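Local coordinates for tyrosine phosphatase (Orf virus, PDB 5NCR), which removes phosphate from phosphorylated substrates as a homodimeric tyrosine phosphatase of the dual-specificity family, probably blunting host interferon signalling by acting on STAT1, at residues N60-K65 against H111-V116; A121-Y126 against G159-N164. The protein carries 2 engineered substitutions. All blocks are in the same frame, centred on the assembly; numbering follows the deposited sequence.

Contact 1: N60-K65 against H111-V116; sequences NMTMSK and HSVAGV. Engineered in segment 111-116: Ser112 (natural residue Cys). With PO4 (phosphate ion), chain D; SO4 (sulfate ion), chain E.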
# COMPACT_ATOMS: atom_id res chain seq x y z
N ASN B 60 21.24 5.97 -21.95
CA ASN B 60 20.20 5.98 -22.97
C ASN B 60 19.43 4.68 -23.00
O ASN B 60 19.95 3.64 -23.41
CB ASN B 60 20.82 6.29 -24.34
CG ASN B 60 19.83 6.27 -25.49
OD1 ASN B 60 18.63 6.44 -25.31
ND2 ASN B 60 20.34 6.11 -26.69
N MET B 61 18.18 4.75 -22.61
CA MET B 61 17.35 3.56 -22.57
C MET B 61 16.29 3.52 -23.65
O MET B 61 15.26 2.86 -23.50
CB MET B 61 16.81 3.38 -21.18
CG MET B 61 17.92 3.08 -20.25
SD MET B 61 17.36 3.20 -18.61
CE MET B 61 16.78 1.51 -18.37
N THR B 62 16.59 4.11 -24.78
CA THR B 62 15.71 4.17 -25.94
C THR B 62 16.31 3.25 -26.98
O THR B 62 17.44 2.81 -26.80
CB THR B 62 15.59 5.66 -26.34
OG1 THR B 62 14.80 6.34 -25.35
CG2 THR B 62 15.04 5.93 -27.74
N MET B 63 15.58 2.98 -28.05
CA MET B 63 16.03 2.12 -29.14
C MET B 63 17.07 2.77 -30.03
O MET B 63 17.95 2.06 -30.53
CB MET B 63 14.83 1.65 -29.99
CG MET B 63 13.88 0.69 -29.24
SD MET B 63 14.67 -0.83 -28.73
CE MET B 63 15.02 -1.56 -30.33
N SER B 64 16.98 4.10 -30.23
CA SER B 64 17.88 4.87 -31.09
C SER B 64 19.15 5.30 -30.41
O SER B 64 19.11 5.94 -29.35
CB SER B 64 17.16 6.09 -31.68
OG SER B 64 16.39 5.77 -32.82
N LYS B 65 20.29 4.98 -31.04
CA LYS B 65 21.63 5.36 -30.58
C LYS B 65 21.90 6.79 -31.05
O LYS B 65 21.24 7.27 -31.98
CB LYS B 65 22.67 4.38 -31.17
CG LYS B 65 24.03 4.39 -30.48
CD LYS B 65 25.15 3.93 -31.42
CE LYS B 65 26.48 4.58 -31.08
NZ LYS B 65 27.63 3.77 -31.55
N HIS B 111 17.95 8.51 -19.15
CA HIS B 111 16.82 9.02 -19.92
C HIS B 111 16.22 7.99 -20.88
O HIS B 111 16.86 7.00 -21.26
CB HIS B 111 17.21 10.32 -20.67
CG HIS B 111 18.17 10.06 -21.79
ND1 HIS B 111 17.73 9.78 -23.08
CD2 HIS B 111 19.53 9.96 -21.77
CE1 HIS B 111 18.82 9.56 -23.80
NE2 HIS B 111 19.93 9.68 -23.06
N SER B 112 14.97 8.25 -21.26
CA SER B 112 14.16 7.51 -22.23
C SER B 112 13.19 8.55 -22.77
O SER B 112 13.07 9.60 -22.17
CB SER B 112 13.47 6.30 -21.58
OG SER B 112 12.77 6.66 -20.41
N VAL B 113 12.53 8.30 -23.88
CA VAL B 113 11.74 9.29 -24.63
C VAL B 113 10.84 10.17 -23.75
O VAL B 113 11.05 11.38 -23.72
CB VAL B 113 10.96 8.66 -25.82
CG1 VAL B 113 10.16 9.72 -26.57
CG2 VAL B 113 11.92 7.95 -26.77
N ALA B 114 9.86 9.58 -23.03
CA ALA B 114 8.94 10.36 -22.19
C ALA B 114 9.54 10.69 -20.81
O ALA B 114 8.99 11.52 -20.09
CB ALA B 114 7.64 9.60 -22.03
N GLY B 115 10.64 10.02 -20.44
CA GLY B 115 11.25 10.15 -19.12
C GLY B 115 10.36 9.54 -18.04
O GLY B 115 10.35 10.01 -16.90
N VAL B 116 9.61 8.51 -18.40
CA VAL B 116 8.63 7.89 -17.50
C VAL B 116 8.94 6.43 -17.15
O VAL B 116 9.13 6.14 -15.97
CB VAL B 116 7.17 8.04 -18.05
CG1 VAL B 116 6.15 7.29 -17.17
CG2 VAL B 116 6.78 9.51 -18.22
P PO4 D . 9.44 6.16 -21.53
O1 PO4 D . 9.28 6.49 -23.09
O2 PO4 D . 8.01 6.02 -20.85
O3 PO4 D . 10.27 7.32 -20.81
O4 PO4 D . 10.21 4.88 -21.35
S SO4 E . 11.73 4.51 -28.76
O1 SO4 E . 11.00 3.67 -29.74
O2 SO4 E . 12.21 5.72 -29.43
O3 SO4 E . 10.78 4.85 -27.68
O4 SO4 E . 12.88 3.77 -28.22
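The imidazole of His111 takes Asn60 CA over one face, a CH-pi contact 4.1 Å from its centroid, and the side-chain amide of Asn60 lies on that same face, nearly parallel (8°) but offset, with OD1 nearest CE1. At the ring edge NE2 is hydrogen-bonded to the Tyr66 hydroxyl, so histidine offers here both a flat face and a ring nitrogen. With CG anti to the backbone N (chi1 178°), the Asn60 amide reaches along its own loop: OD1 accepts from Thr62 N, which sits well above the carbonyl plane, in an Asx turn, and ND2 gives a 2.9 Å bond to Ser64 O within the amide plane. Asparagine suits this place because one flat group both accepts and donates. Met61 N donates to His111 O at 2.9 Å, a parallel bridge bond joining the strand ends. Threonine suits position 62 because its OG1 can accept a weak bond from Val113 N at 3.3 Å.

Residues 111-116 begin the phosphatase P-loop, in which the engineered Ser112 replaces the natural cysteine. Ser112 OG donates to phosphate O3 (2.6 Å), which Val116 N also holds, and is hydrogen-bonded to the Ser119 hydroxyl; Ala114 N binds O1 almost straight (173°), and Arg118 and Asn117 N complete the grip. The phosphate sits where this family binds the substrate's phosphate group; it and the sulfate, bound by Met63 N and Arg118, are probably from the crystallisation liquor.

The segments begin on the last residues of the neighbouring parallel strands 57-60 and 108-111; the second leads into helix 118-134, where Met61 packs on Arg118 and Ala122.

Contact 2: A121-Y126 against G159-N164; sequences AAAMGY and GAFLEN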
# COMPACT_ATOMS: atom_id res chain seq x y z
N ALA B 121 12.20 3.14 -14.48
CA ALA B 121 12.53 1.83 -13.90
C ALA B 121 13.97 1.78 -13.39
O ALA B 121 14.22 1.32 -12.28
CB ALA B 121 12.26 0.71 -14.90
N ALA B 122 14.89 2.36 -14.15
CA ALA B 122 16.30 2.47 -13.76
C ALA B 122 16.42 3.33 -12.50
O ALA B 122 17.10 2.94 -11.54
CB ALA B 122 17.09 3.11 -14.89
N ALA B 123 15.71 4.48 -12.48
CA ALA B 123 15.65 5.42 -11.37
C ALA B 123 15.13 4.73 -10.08
O ALA B 123 15.75 4.84 -9.03
CB ALA B 123 14.75 6.58 -11.74
N MET B 124 14.02 4.00 -10.18
CA MET B 124 13.42 3.26 -9.06
C MET B 124 14.38 2.21 -8.55
O MET B 124 14.61 2.13 -7.34
CB MET B 124 12.09 2.60 -9.50
CG MET B 124 11.24 2.13 -8.32
SD MET B 124 10.66 3.52 -7.28
CE MET B 124 10.32 2.61 -5.75
N GLY B 125 14.96 1.44 -9.48
CA GLY B 125 15.93 0.41 -9.12
C GLY B 125 17.11 0.99 -8.37
O GLY B 125 17.49 0.48 -7.31
N TYR B 126 17.67 2.08 -8.88
CA TYR B 126 18.83 2.73 -8.26
C TYR B 126 18.54 3.32 -6.86
O TYR B 126 19.37 3.17 -5.95
CB TYR B 126 19.42 3.76 -9.21
CG TYR B 126 20.59 4.50 -8.58
CD1 TYR B 126 21.72 3.83 -8.15
CD2 TYR B 126 20.51 5.87 -8.32
CE1 TYR B 126 22.76 4.49 -7.51
CE2 TYR B 126 21.57 6.55 -7.73
CZ TYR B 126 22.68 5.86 -7.31
OH TYR B 126 23.70 6.54 -6.68
N GLY B 159 4.87 13.62 -12.04
CA GLY B 159 3.51 13.46 -12.57
C GLY B 159 3.28 12.07 -13.11
O GLY B 159 2.28 11.44 -12.78
N ALA B 160 4.17 11.62 -14.02
CA ALA B 160 4.13 10.29 -14.59
C ALA B 160 5.46 9.66 -14.28
O ALA B 160 6.51 10.27 -14.54
CB ALA B 160 3.94 10.35 -16.09
N PHE B 161 5.42 8.46 -13.71
CA PHE B 161 6.63 7.76 -13.31
C PHE B 161 6.36 6.28 -13.19
O PHE B 161 5.51 5.89 -12.39
CB PHE B 161 7.17 8.33 -11.96
CG PHE B 161 8.31 7.54 -11.35
CD1 PHE B 161 9.58 7.59 -11.88
CD2 PHE B 161 8.09 6.76 -10.21
CE1 PHE B 161 10.63 6.85 -11.31
CE2 PHE B 161 9.15 6.04 -9.62
CZ PHE B 161 10.40 6.07 -10.19
N LEU B 162 7.07 5.46 -13.96
CA LEU B 162 6.98 4.01 -13.86
C LEU B 162 5.54 3.48 -13.89
O LEU B 162 5.09 2.76 -13.00
CB LEU B 162 7.75 3.60 -12.60
CG LEU B 162 8.11 2.13 -12.36
CD1 LEU B 162 8.75 1.47 -13.58
CD2 LEU B 162 8.98 2.04 -11.14
N GLU B 163 4.81 3.89 -14.91
CA GLU B 163 3.42 3.54 -15.15
C GLU B 163 3.34 2.11 -15.65
O GLU B 163 2.38 1.39 -15.36
CB GLU B 163 2.77 4.53 -16.15
CG GLU B 163 2.95 6.01 -15.77
CD GLU B 163 2.35 6.41 -14.44
OE1 GLU B 163 1.26 5.90 -14.12
OE2 GLU B 163 2.98 7.20 -13.70
N ASN B 164 4.37 1.68 -16.39
CA ASN B 164 4.52 0.34 -16.93
C ASN B 164 4.52 -0.66 -15.75
O ASN B 164 5.49 -0.73 -14.98
CB ASN B 164 5.82 0.25 -17.75
CG ASN B 164 6.01 -1.04 -18.46
OD1 ASN B 164 5.80 -2.12 -17.93
ND2 ASN B 164 6.42 -0.98 -19.70
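Ala121 and Leu162 bring their CA atoms within 6.0 Å where helix 118-134, which follows the phosphatase P-loop, passes the loop between helices 140-158 and 165-177, in which Leu162 takes a left-handed backbone conformation. In this dual-specificity phosphatase fold the loop presses two neighbouring apolar residues, Phe161 and Leu162, against one side of the helix.

Leu162 divides its branches: CD1 lies on Ala121 at 3.8 Å from its CB, and CD2 rests against Met124 CB at 3.6 Å. Alanine is short enough at position 121 for the leucine to come close to the helix backbone, and the forked leucine end can touch two successive turns at once. Met124 has CG anti to the backbone N (chi1 -165°) and then bends at chi2, which carries the sulfur past Leu162 to Phe161. There SD meets the ring at its edge, 5.0 Å from the centroid and 87° off the normal, a Met-aromatic contact; the flexible thioether can follow the rim of the ring. Ala123 CB touches the same ring near its plane at CE1, while Leu162 CB covers one face.

Around this patch Leu171 of helix 165-177 packs on Ala121, Met124 and Leu162, and Phe147 of helix 140-158 on Met124. Tyr151 meets the Phe161 ring with planes at about 40°. The loop itself is braced by Glu163, whose carboxylate is also in a salt bridge with Arg155: its OE2, through the anti lone pair, accepts from Phe161 N at 2.7 Å.

Both contacts are largely buried, but contact 2 lies nearer the middle of the chain, with its centre about 5 Å from the chain centre against about 11 Å for contact 1. Contact 2 joins its segments by apolar packing, whereas contact 1 combines a backbone hydrogen bond, a weak one to a threonine hydroxyl and a CH-pi contact with a histidine ring, beside two bound anions. Helix 118-134 relates them: it follows the P-loop of contact 1 and supplies one side of contact 2. They also meet directly, since Leu162 N lies 3.0 Å from Val116 O, a probable hydrogen bond, and Val116 CG2 packs on Ala160 CB. The loop at 159-164 thus abuts both the phosphate-binding loop and the helix that follows it.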